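Side-chain contacts in ecdysteroid-phosphate phosphatase (Bombyx mori, PDB 3C7T), which removes phosphate from inactive ecdysteroid phosphates, ecdysone 22-phosphate above all, to release active moulting hormone, and also acts as a protein tyrosine phosphatase: residues A[73-77]-A[78-82]; A[121-124]-A[125-128]; A[168-171]-A[172-176]; A[193-196]-A[197-200]. All blocks are in the same frame, centred on the assembly; numbering follows the deposited sequence.

Interaction 1: A[73-77]-A[78-82]; sequences EGMRM and AGVSI
Met-75, on the last turn of helix 62-77, lies across the chain that turns back after the helix and meets two apolar side chains, Val-80 and Ile-82. Met-75 has a second conformer; in the one described, Ile-82 crosses it at about a right angle and brings its CD1 methyl to 3.5 Å from CG of Met-75. Val-80 runs obliquely to the same side chain: its CB lies 3.7 Å from Met-75 CG, and its CG1 methyl is near both CG and the sulfur. Met-75 is here bent at chi2 (78°) and again at chi3, and the first bend sets SD over Val-80 rather than straight out from the helix.

The reversal that brings these residues together is a Schellman motif. Gly-79 leaves the helix with a positive phi of 72°, a conformation easily reached without a side chain. Val-80 N bonds to Met-75 O (3.0 Å) and Gly-79 N to Arg-76 O (3.1 Å), the latter from above the carbonyl plane. Ala-78 N still makes a helical bond to Gly-74 O.

Arg-76 points away and gives its NH2 to Gly-103 O. Met-75 and Ile-82 pack on Phe-100 and Leu-104 of helix 91-104, Val-80 reaches Trp-6 and Phe-8 of strand 5-11, and the chain runs on into strand 84-87.

Interaction 2: A[121-124]-A[125-128]; sequences FKNW and HMPK
Asn-123 turns its side chain toward the residues that follow, and its OD1 accepts the backbone N-H of His-125 at 3.0 Å. CG stands anti to the backbone N (chi1 -174°), which carries the amide forward over the turn; the N-H comes from above the carbonyl plane of the amide. The same OD1 lies 3.6 Å from ND1 of His-125, with amide and imidazole planes 63° apart. Replacing Asn-123 by an alanine would probably leave the His-125 N-H without this acceptor and the turn less firmly held.

The main chain makes a type I beta turn from Asn-123 to Met-126, closed by Met-126 N to Asn-123 O at 2.9 Å. It belongs to the surface loop between strand 112-114 and helix 135-140, which runs beside the active site: the Met-126 side chain is about 9 Å from the tungstate, and Lys-128 is salt-bridged to Glu-120 of the tungstate pocket. A water accepts from Asn-123 N and lies 2.8 Å from Met-126 O, to which it can donate.

Trp-124 follows, its indole lying against the His-125 ring. CD2 of His-125 sits over one face toward the rim, 3.3 Å from CZ2 of Trp-124; imidazole and pyrrole planes meet obliquely at 46°.

Interaction 3: A[168-171]-A[172-176]; sequences RGEV and AMQAA
Residues 168-171 and 172-176 form consecutive turns of helix 162-179, one of the helices packed beside the central sheet of the histidine phosphatase fold, and four i to i+4 backbone bonds join them. They run from Ala-172, Met-173, Gln-174 and Ala-175 N to the carbonyl oxygens of Arg-168, Gly-169, Glu-170 and Val-171, all between 2.9 and 3.1 Å.

Along one flank Glu-170 and Gln-174 lie side by side and point the same way, with carboxylate and amide planes 26° apart. CG of Glu-170 lies 3.6 Å from CD, the amide carbon of Gln-174; the hydrogen bonds of the two ends go to other residues: Glu-170 OE1 bonds to Tyr-216 OH and Gln-174 NE2 to Ala-202 O on helix 193-204. Shortening Gln-174 to an alanine would probably leave Ala-202 O without this donor and uncover the flank of the Glu-170 side chain.

Met-173 heads for helix 193-204 and Phe-189. Its CG is anti to the carbonyl carbon (chi1 -74°) and the side chain is extended beyond, carrying the sulfur outward past the preceding turn. Arg-168, salt-bridged to Glu-160, points away from the later turn. Where Met-173 leaves the helix, its CB and CG both lie 3.3 Å from Gly-169 O.

Interaction 4: A[193-196]-A[197-200]; sequences AITL and DQMV. With WO4 (tungstate(VI)ion), chain E.
The tungstate in the phosphate pocket of this histidine phosphatase sits near the N-terminal end of helix 193-204, and the contact between 193-196 and 197-200 is the opening stretch of that helix. Ala-193 N gives its hydrogen to O1 of the tungstate at 2.6 Å, in a bent bond with an N-H...O angle of 131°; His-192, Arg-11, Arg-15, Arg-92 and Lys-224 supply further bonds to the anion.

Behind this end, Gln-198 lies across Ile-194 at about a right angle. Its CG is 3.4 Å from Ile-194 O, and its OE1 comes to 3.6 Å from the CG2 methyl of Ile-194. That methyl holds the crowded position between backbone N and carbonyl carbon, with CG1 anti to the N (chi1 -168°). Thr-195 crosses Gln-198 obliquely, and the two polar ends, too far apart to bond directly, are joined by a water that accepts from Thr-195 OG1 at 2.5 Å and donates to Gln-198 OE1 at 2.8 Å. Thr-195 OG1 is also bonded to the backbone N of His-192, which ties this water-linked pair to His-192. A second water takes the N-H of Asp-197 and donates to Ala-193 O.

Backbone bonds from Gln-198, Met-199 and Val-200 continue the helix. Asp-197 is salt-bridged to Arg-220, Leu-196 and Met-199 pack on strand 5-11, and Leu-196 meets Phe-256 of the second subunit. A helix N-terminus directed at a bound oxyanion, just after His-192, a probable active-site residue at the end of a parallel strand, is typical of the histidine phosphatase fold.

Overall arrangement
Interaction 4 is the buried contact and the one that touches the tungstate; interaction 2 lies on the surface, and interactions 1 and 3 are partly buried. Interactions 3 and 4 lie on neighbouring helices, 162-179 and 193-204, and meet directly, CE of Met-173 packing 3.5 Å from CG2 of Thr-195. Arg-168 of interaction 3 also packs against Phe-121 and Lys-122 of interaction 2. Interaction 1 stands apart, its centre about 36 Å from that of interaction 2, though like interaction 4 it reaches the second subunit. Apolar packing marks the helix end of interaction 1, a turn and oblique rings the surface loop, regular backbone bonds and a Glu-170/Gln-174 pair bonded elsewhere interaction 3, and water bridges the buried helix start.

Interaction 1: A[73-77]-A[78-82]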
loop_
_atom_site.group_PDB
_atom_site.type_symbol
_atom_site.label_atom_id
_atom_site.label_comp_id
_atom_site.label_asym_id
_atom_site.label_seq_id
_atom_site.Cartn_x
_atom_site.Cartn_y
_atom_site.Cartn_z
ATOM N N GLU A 73 12.523 -2.129 -4.890
ATOM C CA GLU A 73 12.720 -3.521 -4.429
ATOM C C GLU A 73 12.760 -4.469 -5.633
ATOM O O GLU A 73 13.601 -5.373 -5.692
ATOM C CB GLU A 73 11.617 -3.924 -3.432
ATOM C CG GLU A 73 11.793 -5.291 -2.709
ATOM C CD GLU A 73 10.508 -5.800 -2.000
ATOM O OE1 GLU A 73 9.432 -5.855 -2.616
ATOM O OE2 GLU A 73 10.580 -6.189 -0.815
ATOM N N GLY A 74 11.862 -4.251 -6.597
ATOM C CA GLY A 74 11.753 -5.110 -7.767
ATOM C C GLY A 74 13.000 -4.996 -8.626
ATOM O O GLY A 74 13.473 -6.007 -9.178
ATOM N N MET A 75 13.537 -3.777 -8.702
ATOM C CA MET A 75 14.783 -3.518 -9.423
ATOM C C MET A 75 15.939 -4.256 -8.732
ATOM O O MET A 75 16.730 -4.929 -9.398
ATOM C CB MET A 75 15.033 -2.001 -9.515
ATOM C CG MET A 75 15.845 -1.607 -10.763
ATOM S SD MET A 75 14.832 -1.591 -12.251
ATOM C CE MET A 75 14.047 0.037 -12.187
ATOM N N ARG A 76 16.012 -4.143 -7.397
ATOM C CA ARG A 76 17.015 -4.840 -6.583
ATOM C C ARG A 76 16.924 -6.358 -6.782
ATOM O O ARG A 76 17.944 -7.035 -6.946
ATOM C CB ARG A 76 16.866 -4.463 -5.093
ATOM C CG ARG A 76 17.769 -5.260 -4.096
ATOM C CD ARG A 76 17.906 -4.560 -2.757
ATOM N NE ARG A 76 16.628 -4.119 -2.188
ATOM C CZ ARG A 76 15.856 -4.830 -1.359
ATOM N NH1 ARG A 76 16.208 -6.060 -0.959
ATOM N NH2 ARG A 76 14.721 -4.295 -0.913
ATOM N N MET A 77 15.708 -6.901 -6.786
ATOM C CA MET A 77 15.538 -8.343 -7.008
ATOM C C MET A 77 15.996 -8.810 -8.362
ATOM O O MET A 77 16.436 -9.958 -8.511
ATOM C CB MET A 77 14.096 -8.716 -6.832
ATOM C CG MET A 77 13.736 -8.650 -5.410
ATOM S SD MET A 77 11.983 -8.650 -5.209
ATOM C CE MET A 77 12.005 -8.853 -3.427
ATOM N N ALA A 78 15.880 -7.936 -9.350
ATOM C CA ALA A 78 16.274 -8.251 -10.720
ATOM C C ALA A 78 17.778 -8.048 -10.964
ATOM O O ALA A 78 18.265 -8.244 -12.077
ATOM C CB ALA A 78 15.459 -7.426 -11.686
ATOM N N GLY A 79 18.496 -7.657 -9.911
ATOM C CA GLY A 79 19.937 -7.378 -9.992
ATOM C C GLY A 79 20.299 -6.113 -10.731
ATOM O O GLY A 79 21.437 -5.960 -11.202
ATOM N N VAL A 80 19.348 -5.189 -10.858
ATOM C CA VAL A 80 19.607 -3.966 -11.597
ATOM C C VAL A 80 19.955 -2.807 -10.657
ATOM O O VAL A 80 19.212 -2.507 -9.721
ATOM C CB VAL A 80 18.445 -3.594 -12.567
ATOM C CG1 VAL A 80 18.771 -2.296 -13.326
ATOM C CG2 VAL A 80 18.190 -4.732 -13.556
ATOM N N SER A 81 21.100 -2.175 -10.903
ATOM C CA SER A 81 21.533 -1.022 -10.109
ATOM C C SER A 81 21.088 0.268 -10.796
ATOM O O SER A 81 20.697 0.236 -11.959
ATOM C CB SER A 81 23.056 -1.028 -9.961
ATOM O OG SER A 81 23.657 -1.141 -11.240
ATOM N N ILE A 82 21.134 1.385 -10.067
ATOM C CA ILE A 82 20.879 2.703 -10.631
ATOM C C ILE A 82 21.926 3.661 -10.054
ATOM O O ILE A 82 22.258 3.619 -8.859
ATOM C CB ILE A 82 19.401 3.213 -10.394
ATOM C CG1 ILE A 82 18.410 2.499 -11.317
ATOM C CG2 ILE A 82 19.239 4.677 -10.740
ATOM C CD1 ILE A 82 17.856 1.254 -10.755
#

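Interaction 2: A[121-124]-A[125-128]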
loop_
_atom_site.group_PDB
_atom_site.type_symbol
_atom_site.label_atom_id
_atom_site.label_comp_id
_atom_site.label_asym_id
_atom_site.label_seq_id
_atom_site.Cartn_x
_atom_site.Cartn_y
_atom_site.Cartn_z
ATOM N N PHE A 121 3.669 19.775 -17.897
ATOM C CA PHE A 121 3.265 20.868 -18.771
ATOM C C PHE A 121 2.537 21.947 -17.978
ATOM O O PHE A 121 1.572 21.661 -17.257
ATOM C CB PHE A 121 2.386 20.273 -19.889
ATOM C CG PHE A 121 1.819 21.274 -20.861
ATOM C CD1 PHE A 121 2.507 22.440 -21.209
ATOM C CD2 PHE A 121 0.598 21.000 -21.482
ATOM C CE1 PHE A 121 1.960 23.331 -22.117
ATOM C CE2 PHE A 121 0.056 21.882 -22.387
ATOM C CZ PHE A 121 0.745 23.047 -22.709
ATOM N N LYS A 122 3.015 23.183 -18.116
ATOM C CA LYS A 122 2.346 24.364 -17.580
ATOM C C LYS A 122 1.362 24.944 -18.606
ATOM O O LYS A 122 1.722 25.838 -19.391
ATOM C CB LYS A 122 3.382 25.419 -17.175
ATOM C CG LYS A 122 4.355 24.945 -16.098
ATOM C CD LYS A 122 5.367 26.019 -15.758
ATOM C CE LYS A 122 6.406 26.194 -16.869
ATOM N NZ LYS A 122 7.065 27.530 -16.749
ATOM N N ASN A 123 0.136 24.411 -18.576
ATOM C CA ASN A 123 -0.952 24.686 -19.527
ATOM C C ASN A 123 -1.763 25.938 -19.155
ATOM O O ASN A 123 -2.280 26.042 -18.038
ATOM C CB ASN A 123 -1.871 23.446 -19.558
ATOM C CG ASN A 123 -2.987 23.516 -20.612
ATOM O OD1 ASN A 123 -3.268 24.558 -21.209
ATOM N ND2 ASN A 123 -3.645 22.377 -20.825
ATOM N N TRP A 124 -1.898 26.879 -20.095
ATOM C CA TRP A 124 -2.617 28.132 -19.793
ATOM C C TRP A 124 -4.099 27.921 -19.418
ATOM O O TRP A 124 -4.647 28.712 -18.648
ATOM C CB TRP A 124 -2.434 29.186 -20.907
ATOM C CG TRP A 124 -3.487 29.185 -21.995
ATOM C CD1 TRP A 124 -3.386 28.618 -23.239
ATOM C CD2 TRP A 124 -4.788 29.801 -21.940
ATOM N NE1 TRP A 124 -4.540 28.835 -23.954
ATOM C CE2 TRP A 124 -5.418 29.555 -23.182
ATOM C CE3 TRP A 124 -5.489 30.523 -20.954
ATOM C CZ2 TRP A 124 -6.721 30.012 -23.469
ATOM C CZ3 TRP A 124 -6.793 30.976 -21.241
ATOM C CH2 TRP A 124 -7.389 30.715 -22.486
ATOM N N HIS A 125 -4.728 26.856 -19.937
ATOM C CA HIS A 125 -6.111 26.483 -19.552
ATOM C C HIS A 125 -6.204 25.999 -18.116
ATOM O O HIS A 125 -7.253 26.109 -17.482
ATOM C CB HIS A 125 -6.689 25.383 -20.453
ATOM C CG HIS A 125 -6.843 25.789 -21.880
ATOM N ND1 HIS A 125 -6.421 24.998 -22.927
ATOM C CD2 HIS A 125 -7.356 26.911 -22.435
ATOM C CE1 HIS A 125 -6.664 25.619 -24.067
ATOM N NE2 HIS A 125 -7.230 26.782 -23.797
ATOM N N MET A 126 -5.102 25.445 -17.618
ATOM C CA MET A 126 -5.068 24.861 -16.286
ATOM C C MET A 126 -4.065 25.614 -15.407
ATOM O O MET A 126 -3.001 25.073 -15.093
ATOM C CB MET A 126 -4.684 23.374 -16.366
ATOM C CG MET A 126 -5.667 22.476 -17.115
ATOM S SD MET A 126 -7.068 21.957 -16.096
ATOM C CE MET A 126 -6.249 20.916 -14.868
ATOM N N PRO A 127 -4.395 26.858 -14.998
ATOM C CA PRO A 127 -3.431 27.548 -14.152
ATOM C C PRO A 127 -3.401 26.830 -12.811
ATOM O O PRO A 127 -4.435 26.310 -12.345
ATOM C CB PRO A 127 -4.016 28.956 -14.008
ATOM C CG PRO A 127 -5.491 28.781 -14.210
ATOM C CD PRO A 127 -5.627 27.651 -15.200
ATOM N N LYS A 128 -2.213 26.751 -12.235
ATOM C CA LYS A 128 -2.012 26.098 -10.958
ATOM C C LYS A 128 -1.117 26.978 -10.105
ATOM O O LYS A 128 -0.292 27.740 -10.633
ATOM C CB LYS A 128 -1.358 24.724 -11.168
ATOM C CG LYS A 128 -2.333 23.647 -11.650
ATOM C CD LYS A 128 -1.607 22.437 -12.212
ATOM C CE LYS A 128 -2.589 21.403 -12.747
ATOM N NZ LYS A 128 -1.862 20.311 -13.494
HETATM O O HOH W 1 -1.253 23.221 -16.257
#

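Interaction 3: A[168-171]-A[172-176]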
loop_
_atom_site.group_PDB
_atom_site.type_symbol
_atom_site.label_atom_id
_atom_site.label_comp_id
_atom_site.label_asym_id
_atom_site.label_seq_id
_atom_site.Cartn_x
_atom_site.Cartn_y
_atom_site.Cartn_z
ATOM N N ARG A 168 11.875 21.571 -23.278
ATOM C CA ARG A 168 12.339 21.488 -21.893
ATOM C C ARG A 168 12.716 20.054 -21.543
ATOM O O ARG A 168 13.839 19.766 -21.135
ATOM C CB ARG A 168 11.182 21.840 -20.941
ATOM C CG ARG A 168 10.975 23.277 -20.605
ATOM C CD ARG A 168 10.558 23.432 -19.160
ATOM N NE ARG A 168 9.125 23.262 -18.925
ATOM C CZ ARG A 168 8.574 22.255 -18.240
ATOM N NH1 ARG A 168 9.324 21.285 -17.730
ATOM N NH2 ARG A 168 7.263 22.223 -18.064
ATOM N N GLY A 169 11.737 19.158 -21.672
ATOM C CA GLY A 169 11.913 17.761 -21.263
ATOM C C GLY A 169 13.021 17.061 -22.025
ATOM O O GLY A 169 13.834 16.325 -21.444
ATOM N N GLU A 170 13.033 17.286 -23.338
ATOM C CA GLU A 170 14.010 16.686 -24.230
ATOM C C GLU A 170 15.423 17.192 -23.934
ATOM O O GLU A 170 16.358 16.403 -23.897
ATOM C CB GLU A 170 13.625 16.977 -25.683
ATOM C CG GLU A 170 14.558 16.352 -26.726
ATOM C CD GLU A 170 14.163 16.760 -28.128
ATOM O OE1 GLU A 170 13.104 16.306 -28.596
ATOM O OE2 GLU A 170 14.913 17.535 -28.758
ATOM N N VAL A 171 15.573 18.499 -23.716
ATOM C CA VAL A 171 16.878 19.082 -23.354
ATOM C C VAL A 171 17.426 18.397 -22.106
ATOM O O VAL A 171 18.571 17.942 -22.108
ATOM C CB VAL A 171 16.798 20.633 -23.173
ATOM C CG1 VAL A 171 17.985 21.188 -22.397
ATOM C CG2 VAL A 171 16.715 21.310 -24.515
ATOM N N ALA A 172 16.594 18.286 -21.064
ATOM C CA ALA A 172 17.035 17.701 -19.795
ATOM C C ALA A 172 17.353 16.214 -19.943
ATOM O O ALA A 172 18.386 15.754 -19.468
ATOM C CB ALA A 172 15.991 17.930 -18.697
ATOM N N MET A 173 16.481 15.473 -20.623
ATOM C CA MET A 173 16.641 14.026 -20.748
ATOM C C MET A 173 17.801 13.633 -21.651
ATOM O O MET A 173 18.532 12.690 -21.347
ATOM C CB MET A 173 15.358 13.381 -21.239
ATOM C CG MET A 173 14.272 13.318 -20.168
ATOM S SD MET A 173 12.745 12.597 -20.814
ATOM C CE MET A 173 11.810 12.326 -19.295
ATOM N N GLN A 174 17.980 14.357 -22.751
ATOM C CA GLN A 174 19.143 14.094 -23.617
ATOM C C GLN A 174 20.447 14.498 -22.949
ATOM O O GLN A 174 21.440 13.772 -23.025
ATOM C CB GLN A 174 18.984 14.781 -24.962
ATOM C CG GLN A 174 17.787 14.272 -25.770
ATOM C CD GLN A 174 17.781 14.809 -27.194
ATOM O OE1 GLN A 174 18.376 15.858 -27.479
ATOM N NE2 GLN A 174 17.115 14.096 -28.093
ATOM N N ALA A 175 20.450 15.655 -22.292
ATOM C CA ALA A 175 21.628 16.066 -21.532
ATOM C C ALA A 175 22.027 15.002 -20.506
ATOM O O ALA A 175 23.192 14.616 -20.446
ATOM C CB ALA A 175 21.422 17.419 -20.879
ATOM N N ALA A 176 21.056 14.505 -19.732
ATOM C CA ALA A 176 21.313 13.477 -18.720
ATOM C C ALA A 176 21.896 12.213 -19.324
ATOM O O ALA A 176 22.817 11.631 -18.753
ATOM C CB ALA A 176 20.026 13.136 -17.929
#

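Interaction 4: A[193-196]-A[197-200]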
loop_
_atom_site.group_PDB
_atom_site.type_symbol
_atom_site.label_atom_id
_atom_site.label_comp_id
_atom_site.label_asym_id
_atom_site.label_seq_id
_atom_site.Cartn_x
_atom_site.Cartn_y
_atom_site.Cartn_z
ATOM N N ALA A 193 2.949 11.428 -15.542
ATOM C CA ALA A 193 2.449 10.396 -16.473
ATOM C C ALA A 193 3.107 10.548 -17.852
ATOM O O ALA A 193 3.500 9.553 -18.483
ATOM C CB ALA A 193 0.930 10.451 -16.583
ATOM N N ILE A 194 3.288 11.807 -18.263
ATOM C CA ILE A 194 3.846 12.169 -19.573
ATOM C C ILE A 194 5.358 11.848 -19.704
ATOM O O ILE A 194 5.897 11.711 -20.823
ATOM C CB ILE A 194 3.537 13.674 -19.853
ATOM C CG1 ILE A 194 3.804 14.077 -21.312
ATOM C CG2 ILE A 194 4.285 14.590 -18.869
ATOM C CD1 ILE A 194 3.063 13.255 -22.328
ATOM N N THR A 195 6.038 11.707 -18.564
ATOM C CA THR A 195 7.485 11.478 -18.513
ATOM C C THR A 195 7.916 10.234 -19.289
ATOM O O THR A 195 8.987 10.221 -19.941
ATOM C CB THR A 195 7.980 11.402 -17.056
ATOM O OG1 THR A 195 7.677 12.640 -16.416
ATOM C CG2 THR A 195 9.523 11.141 -16.975
ATOM N N LEU A 196 7.074 9.193 -19.231
ATOM C CA LEU A 196 7.361 7.945 -19.928
ATOM C C LEU A 196 7.422 8.163 -21.441
ATOM O O LEU A 196 8.411 7.777 -22.078
ATOM C CB LEU A 196 6.356 6.844 -19.557
ATOM C CG LEU A 196 6.610 6.131 -18.213
ATOM C CD1 LEU A 196 6.465 7.052 -16.988
ATOM C CD2 LEU A 196 5.654 4.934 -18.080
ATOM N N ASP A 197 6.393 8.800 -22.007
ATOM C CA ASP A 197 6.415 9.189 -23.434
ATOM C C ASP A 197 7.516 10.212 -23.779
ATOM O O ASP A 197 8.094 10.162 -24.873
ATOM C CB ASP A 197 5.054 9.719 -23.888
ATOM C CG ASP A 197 4.105 8.607 -24.319
ATOM O OD1 ASP A 197 4.496 7.419 -24.284
ATOM O OD2 ASP A 197 2.958 8.932 -24.719
ATOM N N GLN A 198 7.827 11.120 -22.854
ATOM C CA GLN A 198 8.954 12.057 -23.065
ATOM C C GLN A 198 10.305 11.341 -23.185
ATOM O O GLN A 198 11.171 11.686 -24.037
ATOM C CB GLN A 198 9.026 13.090 -21.949
ATOM C CG GLN A 198 7.926 14.117 -21.996
ATOM C CD GLN A 198 8.056 15.089 -20.868
ATOM O OE1 GLN A 198 7.733 14.774 -19.720
ATOM N NE2 GLN A 198 8.554 16.275 -21.176
ATOM N N MET A 199 10.500 10.327 -22.348
ATOM C CA MET A 199 11.747 9.565 -22.378
ATOM C C MET A 199 11.919 8.819 -23.689
ATOM O O MET A 199 13.011 8.847 -24.279
ATOM C CB MET A 199 11.834 8.571 -21.215
ATOM C CG MET A 199 12.992 7.606 -21.370
ATOM S SD MET A 199 12.968 6.165 -20.295
ATOM C CE MET A 199 11.537 5.256 -20.885
ATOM N N VAL A 200 10.860 8.149 -24.130
ATOM C CA VAL A 200 10.870 7.414 -25.394
ATOM C C VAL A 200 11.173 8.379 -26.544
ATOM O O VAL A 200 12.067 8.128 -27.353
ATOM C CB VAL A 200 9.530 6.689 -25.662
ATOM C CG1 VAL A 200 9.508 6.079 -27.082
ATOM C CG2 VAL A 200 9.261 5.625 -24.594
HETATM W W WO4 E . 0.711 13.412 -12.339
HETATM O O1 WO4 E . 1.415 12.019 -13.479
HETATM O O2 WO4 E . -0.236 14.468 -13.731
HETATM O O3 WO4 E . -0.768 13.037 -11.069
HETATM O O4 WO4 E . 1.993 14.723 -11.633
HETATM O O HOH W 2 3.715 8.836 -20.997
HETATM O O HOH W 3 8.931 14.670 -17.145
#